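Long-range contact in penicillin-binding protein (Bacillus halodurans, PDB 3TG9), which probably binds penicillin through an active-site serine, as a member of the serine beta-lactamase and penicillin-binding protein superfamily: residues 291-303 / 311-324. Residues are numbered along the deposited sequence; the frame is centred on the assembly and turned at random.
Sequences GYDPGVCFHSAFY and VVCANQSSGAYDVM
C297 reaches from strand 296-303 into the bend that carries the chain from strand 308-314 to helix 320-330, and its side chain can be followed atom by atom. CB lies 3.5 Å from S317 O. With chi1 at 65°, SG sits between the backbone N and the carbonyl carbon and points at the helix start: A320 N donates a hydrogen bond to SG over 3.5 Å, while the methyl groups of A314 and A320 both pack against the sulfur. The sulfur thus accepts a hydrogen bond from the first amide of the helix, just after G319 at the N-cap.

Next along this face, H299 packs against the first turn of the helix. The M324 chain, bent at chi2 and chi3, crosses it at about a right angle, bringing SD to 3.7 Å from H299 CB and CE against A301 CB. The H299 and Y321 rings meet obliquely, planes at 57°. On the other face of the sheet, C313 SG sits at the edge of the F298 ring, 3.7 Å from CE1.

Between these faces the strands run antiparallel. H299 and V312 exchange two backbone bonds, V312 N to H299 O being short at 2.7 Å; C297 and A314 form the next such pair, with C297 N to A314 O weak. Beyond it, S317 OG accepts a hydrogen bond from G295 N at 3.0 Å, tying the loop to the type II turn D293-V296. This is a beta hairpin with the C-terminal helix packed on one face of its sheet, running at only 28° to strand 296-303, as in the alpha/beta domain of serine beta-lactamases and penicillin-binding proteins.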
loop_
_atom_site.group_PDB
_atom_site.type_symbol
_atom_site.label_atom_id
_atom_site.label_comp_id
_atom_site.label_asym_id
_atom_site.label_seq_id
_atom_site.Cartn_x
_atom_site.Cartn_y
_atom_site.Cartn_z
ATOM N N GLY B 291 -18.603 10.959 -4.678
ATOM C CA GLY B 291 -17.360 10.976 -3.932
ATOM C C GLY B 291 -16.214 11.060 -4.903
ATOM O O GLY B 291 -16.276 10.471 -5.985
ATOM N N TYR B 292 -15.188 11.817 -4.527
ATOM C CA TYR B 292 -13.943 11.883 -5.276
ATOM C C TYR B 292 -12.740 11.757 -4.342
ATOM O O TYR B 292 -12.603 12.517 -3.379
ATOM C CB TYR B 292 -13.855 13.190 -6.065
ATOM C CG TYR B 292 -14.787 13.233 -7.250
ATOM C CD1 TYR B 292 -16.154 13.477 -7.087
ATOM C CD2 TYR B 292 -14.303 13.027 -8.537
ATOM C CE1 TYR B 292 -17.023 13.513 -8.188
ATOM C CE2 TYR B 292 -15.154 13.062 -9.636
ATOM C CZ TYR B 292 -16.509 13.307 -9.458
ATOM O OH TYR B 292 -17.323 13.332 -10.564
ATOM N N ASP B 293 -11.882 10.782 -4.630
ATOM C CA ASP B 293 -10.630 10.605 -3.904
ATOM C C ASP B 293 -9.555 10.337 -4.951
ATOM O O ASP B 293 -9.873 10.023 -6.104
ATOM C CB ASP B 293 -10.713 9.399 -2.955
ATOM C CG ASP B 293 -11.238 9.756 -1.564
ATOM O OD1 ASP B 293 -11.081 10.912 -1.131
ATOM O OD2 ASP B 293 -11.800 8.854 -0.891
ATOM N N PRO B 294 -8.276 10.461 -4.567
ATOM C CA PRO B 294 -7.238 9.966 -5.477
ATOM C C PRO B 294 -7.500 8.513 -5.888
ATOM O O PRO B 294 -7.645 7.652 -5.027
ATOM C CB PRO B 294 -5.968 10.088 -4.632
ATOM C CG PRO B 294 -6.240 11.344 -3.788
ATOM C CD PRO B 294 -7.709 11.220 -3.430
ATOM N N GLY B 295 -7.593 8.265 -7.192
ATOM C CA GLY B 295 -7.861 6.938 -7.716
ATOM C C GLY B 295 -9.297 6.454 -7.600
ATOM O O GLY B 295 -9.571 5.266 -7.803
ATOM N N VAL B 296 -10.213 7.363 -7.268
ATOM C CA VAL B 296 -11.604 7.006 -6.993
ATOM C C VAL B 296 -12.593 8.076 -7.449
ATOM O O VAL B 296 -12.393 9.265 -7.187
ATOM C CB VAL B 296 -11.832 6.864 -5.487
ATOM C CG1 VAL B 296 -13.310 6.715 -5.187
ATOM C CG2 VAL B 296 -11.036 5.693 -4.926
ATOM N N CYS B 297 -13.669 7.658 -8.113
ATOM C CA CYS B 297 -14.840 8.527 -8.284
ATOM C C CYS B 297 -16.131 7.701 -8.294
ATOM O O CYS B 297 -16.118 6.497 -8.556
ATOM C CB CYS B 297 -14.719 9.436 -9.510
ATOM S SG CYS B 297 -14.675 8.593 -11.098
ATOM N N PHE B 298 -17.241 8.356 -7.979
ATOM C CA PHE B 298 -18.471 7.655 -7.662
ATOM C C PHE B 298 -19.652 8.613 -7.781
ATOM O O PHE B 298 -19.601 9.722 -7.268
ATOM C CB PHE B 298 -18.384 7.125 -6.233
ATOM C CG PHE B 298 -19.645 6.466 -5.732
ATOM C CD1 PHE B 298 -20.041 5.222 -6.216
ATOM C CD2 PHE B 298 -20.424 7.080 -4.757
ATOM C CE1 PHE B 298 -21.179 4.597 -5.736
ATOM C CE2 PHE B 298 -21.555 6.462 -4.272
ATOM C CZ PHE B 298 -21.939 5.219 -4.769
ATOM N N HIS B 299 -20.699 8.181 -8.472
ATOM C CA HIS B 299 -21.958 8.926 -8.511
ATOM C C HIS B 299 -23.078 7.928 -8.437
ATOM O O HIS B 299 -23.056 6.921 -9.135
ATOM C CB HIS B 299 -22.107 9.737 -9.798
ATOM C CG HIS B 299 -21.478 11.090 -9.733
ATOM N ND1 HIS B 299 -20.233 11.360 -10.253
ATOM C CD2 HIS B 299 -21.924 12.254 -9.202
ATOM C CE1 HIS B 299 -19.932 12.629 -10.043
ATOM N NE2 HIS B 299 -20.945 13.193 -9.407
ATOM N N SER B 300 -24.054 8.197 -7.584
ATOM C CA SER B 300 -25.205 7.317 -7.489
ATOM C C SER B 300 -26.447 8.122 -7.130
ATOM O O SER B 300 -26.360 9.119 -6.411
ATOM C CB SER B 300 -24.951 6.221 -6.460
ATOM O OG SER B 300 -25.833 5.136 -6.652
ATOM N N ALA B 301 -27.603 7.682 -7.627
ATOM C CA ALA B 301 -28.821 8.458 -7.484
ATOM C C ALA B 301 -30.079 7.610 -7.523
ATOM O O ALA B 301 -30.104 6.533 -8.120
ATOM C CB ALA B 301 -28.883 9.530 -8.559
ATOM N N PHE B 302 -31.120 8.112 -6.871
ATOM C CA PHE B 302 -32.448 7.530 -6.951
ATOM C C PHE B 302 -33.390 8.583 -7.532
ATOM O O PHE B 302 -33.498 9.692 -7.010
ATOM C CB PHE B 302 -32.927 7.104 -5.568
ATOM C CG PHE B 302 -34.308 6.516 -5.561
ATOM C CD1 PHE B 302 -35.412 7.313 -5.315
ATOM C CD2 PHE B 302 -34.503 5.163 -5.795
ATOM C CE1 PHE B 302 -36.692 6.769 -5.309
ATOM C CE2 PHE B 302 -35.780 4.613 -5.788
ATOM C CZ PHE B 302 -36.872 5.416 -5.549
ATOM N N TYR B 303 -34.059 8.233 -8.622
ATOM C CA TYR B 303 -34.950 9.154 -9.300
ATOM C C TYR B 303 -36.402 8.828 -8.959
ATOM O O TYR B 303 -36.972 7.898 -9.513
ATOM C CB TYR B 303 -34.711 9.085 -10.807
ATOM C CG TYR B 303 -33.261 9.293 -11.186
ATOM C CD1 TYR B 303 -32.784 10.543 -11.542
ATOM C CD2 TYR B 303 -32.364 8.237 -11.178
ATOM C CE1 TYR B 303 -31.456 10.735 -11.890
ATOM C CE2 TYR B 303 -31.031 8.424 -11.517
ATOM C CZ TYR B 303 -30.586 9.671 -11.875
ATOM O OH TYR B 303 -29.258 9.854 -12.209
ATOM N N VAL B 311 -25.962 3.794 -10.586
ATOM C CA VAL B 311 -24.769 3.645 -9.767
ATOM C C VAL B 311 -23.592 3.672 -10.711
ATOM O O VAL B 311 -23.533 2.877 -11.642
ATOM C CB VAL B 311 -24.755 2.315 -8.994
ATOM C CG1 VAL B 311 -23.522 2.229 -8.123
ATOM C CG2 VAL B 311 -26.016 2.163 -8.150
ATOM N N VAL B 312 -22.672 4.601 -10.502
ATOM C CA VAL B 312 -21.427 4.593 -11.260
ATOM C C VAL B 312 -20.230 4.495 -10.317
ATOM O O VAL B 312 -19.940 5.430 -9.573
ATOM C CB VAL B 312 -21.306 5.831 -12.174
ATOM C CG1 VAL B 312 -20.076 5.727 -13.045
ATOM C CG2 VAL B 312 -22.559 5.971 -13.046
ATOM N N CYS B 313 -19.562 3.341 -10.331
ATOM C CA CYS B 313 -18.340 3.136 -9.555
ATOM C C CYS B 313 -17.143 3.153 -10.498
ATOM O O CYS B 313 -17.196 2.573 -11.577
ATOM C CB CYS B 313 -18.397 1.808 -8.805
ATOM S SG CYS B 313 -19.654 1.692 -7.518
ATOM N N ALA B 314 -16.072 3.835 -10.113
ATOM C CA ALA B 314 -14.861 3.836 -10.928
ATOM C C ALA B 314 -13.593 3.797 -10.081
ATOM O O ALA B 314 -13.516 4.468 -9.048
ATOM C CB ALA B 314 -14.838 5.033 -11.849
ATOM N N ASN B 315 -12.608 3.011 -10.527
ATOM C CA ASN B 315 -11.297 2.977 -9.877
ATOM C C ASN B 315 -10.290 3.863 -10.600
ATOM O O ASN B 315 -9.136 3.499 -10.772
ATOM C CB ASN B 315 -10.774 1.536 -9.667
ATOM C CG ASN B 315 -10.376 0.832 -10.971
ATOM O OD1 ASN B 315 -11.062 0.946 -11.996
ATOM N ND2 ASN B 315 -9.265 0.072 -10.925
ATOM N N GLN B 316 -10.768 5.023 -11.043
ATOM C CA GLN B 316 -9.916 6.095 -11.547
ATOM C C GLN B 316 -10.418 7.414 -10.967
ATOM O O GLN B 316 -11.485 7.466 -10.347
ATOM C CB GLN B 316 -9.940 6.151 -13.071
ATOM C CG GLN B 316 -11.296 6.523 -13.639
ATOM C CD GLN B 316 -11.314 6.519 -15.159
ATOM O OE1 GLN B 316 -11.369 5.464 -15.790
ATOM N NE2 GLN B 316 -11.287 7.711 -15.753
ATOM N N SER B 317 -9.653 8.477 -11.171
ATOM C CA SER B 317 -9.898 9.739 -10.476
ATOM C C SER B 317 -11.127 10.551 -10.940
ATOM O O SER B 317 -11.761 11.220 -10.130
ATOM C CB SER B 317 -8.628 10.595 -10.488
ATOM O OG SER B 317 -7.624 10.012 -9.666
ATOM N N SER B 318 -11.467 10.497 -12.226
ATOM C CA SER B 318 -12.635 11.221 -12.719
ATOM C C SER B 318 -13.351 10.483 -13.846
ATOM O O SER B 318 -12.804 9.557 -14.439
ATOM C CB SER B 318 -12.242 12.625 -13.180
ATOM O OG SER B 318 -11.178 12.557 -14.108
ATOM N N GLY B 319 -14.585 10.894 -14.127
ATOM C CA GLY B 319 -15.338 10.331 -15.235
ATOM C C GLY B 319 -16.729 9.823 -14.897
ATOM O O GLY B 319 -17.595 9.756 -15.771
ATOM N N ALA B 320 -16.954 9.447 -13.640
ATOM C CA ALA B 320 -18.236 8.871 -13.247
ATOM C C ALA B 320 -19.400 9.836 -13.496
ATOM O O ALA B 320 -20.523 9.413 -13.740
ATOM C CB ALA B 320 -18.206 8.442 -11.796
ATOM N N TYR B 321 -19.129 11.131 -13.433
ATOM C CA TYR B 321 -20.180 12.113 -13.617
ATOM C C TYR B 321 -20.685 12.131 -15.053
ATOM O O TYR B 321 -21.886 12.063 -15.298
ATOM C CB TYR B 321 -19.685 13.501 -13.249
ATOM C CG TYR B 321 -20.665 14.571 -13.638
ATOM C CD1 TYR B 321 -20.444 15.373 -14.749
ATOM C CD2 TYR B 321 -21.827 14.767 -12.905
ATOM C CE1 TYR B 321 -21.346 16.349 -15.114
ATOM C CE2 TYR B 321 -22.737 15.743 -13.259
ATOM C CZ TYR B 321 -22.490 16.532 -14.363
ATOM O OH TYR B 321 -23.394 17.509 -14.717
ATOM N N ASP B 322 -19.758 12.235 -15.998
ATOM C CA ASP B 322 -20.101 12.234 -17.413
ATOM C C ASP B 322 -20.841 10.964 -17.801
ATOM O O ASP B 322 -21.737 10.994 -18.639
ATOM C CB ASP B 322 -18.845 12.390 -18.265
ATOM C CG ASP B 322 -18.048 13.615 -17.892
ATOM O OD1 ASP B 322 -18.544 14.737 -18.128
ATOM O OD2 ASP B 322 -16.927 13.455 -17.357
ATOM N N VAL B 323 -20.468 9.848 -17.188
ATOM C CA VAL B 323 -21.159 8.588 -17.443
ATOM C C VAL B 323 -22.528 8.615 -16.780
ATOM O O VAL B 323 -23.503 8.093 -17.325
ATOM C CB VAL B 323 -20.329 7.370 -16.976
ATOM C CG1 VAL B 323 -21.175 6.095 -16.942
ATOM C CG2 VAL B 323 -19.126 7.188 -17.883
ATOM N N MET B 324 -22.608 9.248 -15.614
ATOM C CA MET B 324 -23.883 9.379 -14.916
ATOM C C MET B 324 -24.890 10.230 -15.704
ATOM O O MET B 324 -26.062 9.872 -15.812
ATOM C CB MET B 324 -23.686 9.957 -13.517
ATOM C CG MET B 324 -24.924 10.670 -12.968
ATOM S SD MET B 324 -25.473 9.924 -11.424
ATOM C CE MET B 324 -25.829 11.387 -10.468
HETATM O O HOH W 1 -16.387 13.122 -12.993
HETATM O O HOH W 2 -11.150 11.838 -7.678
#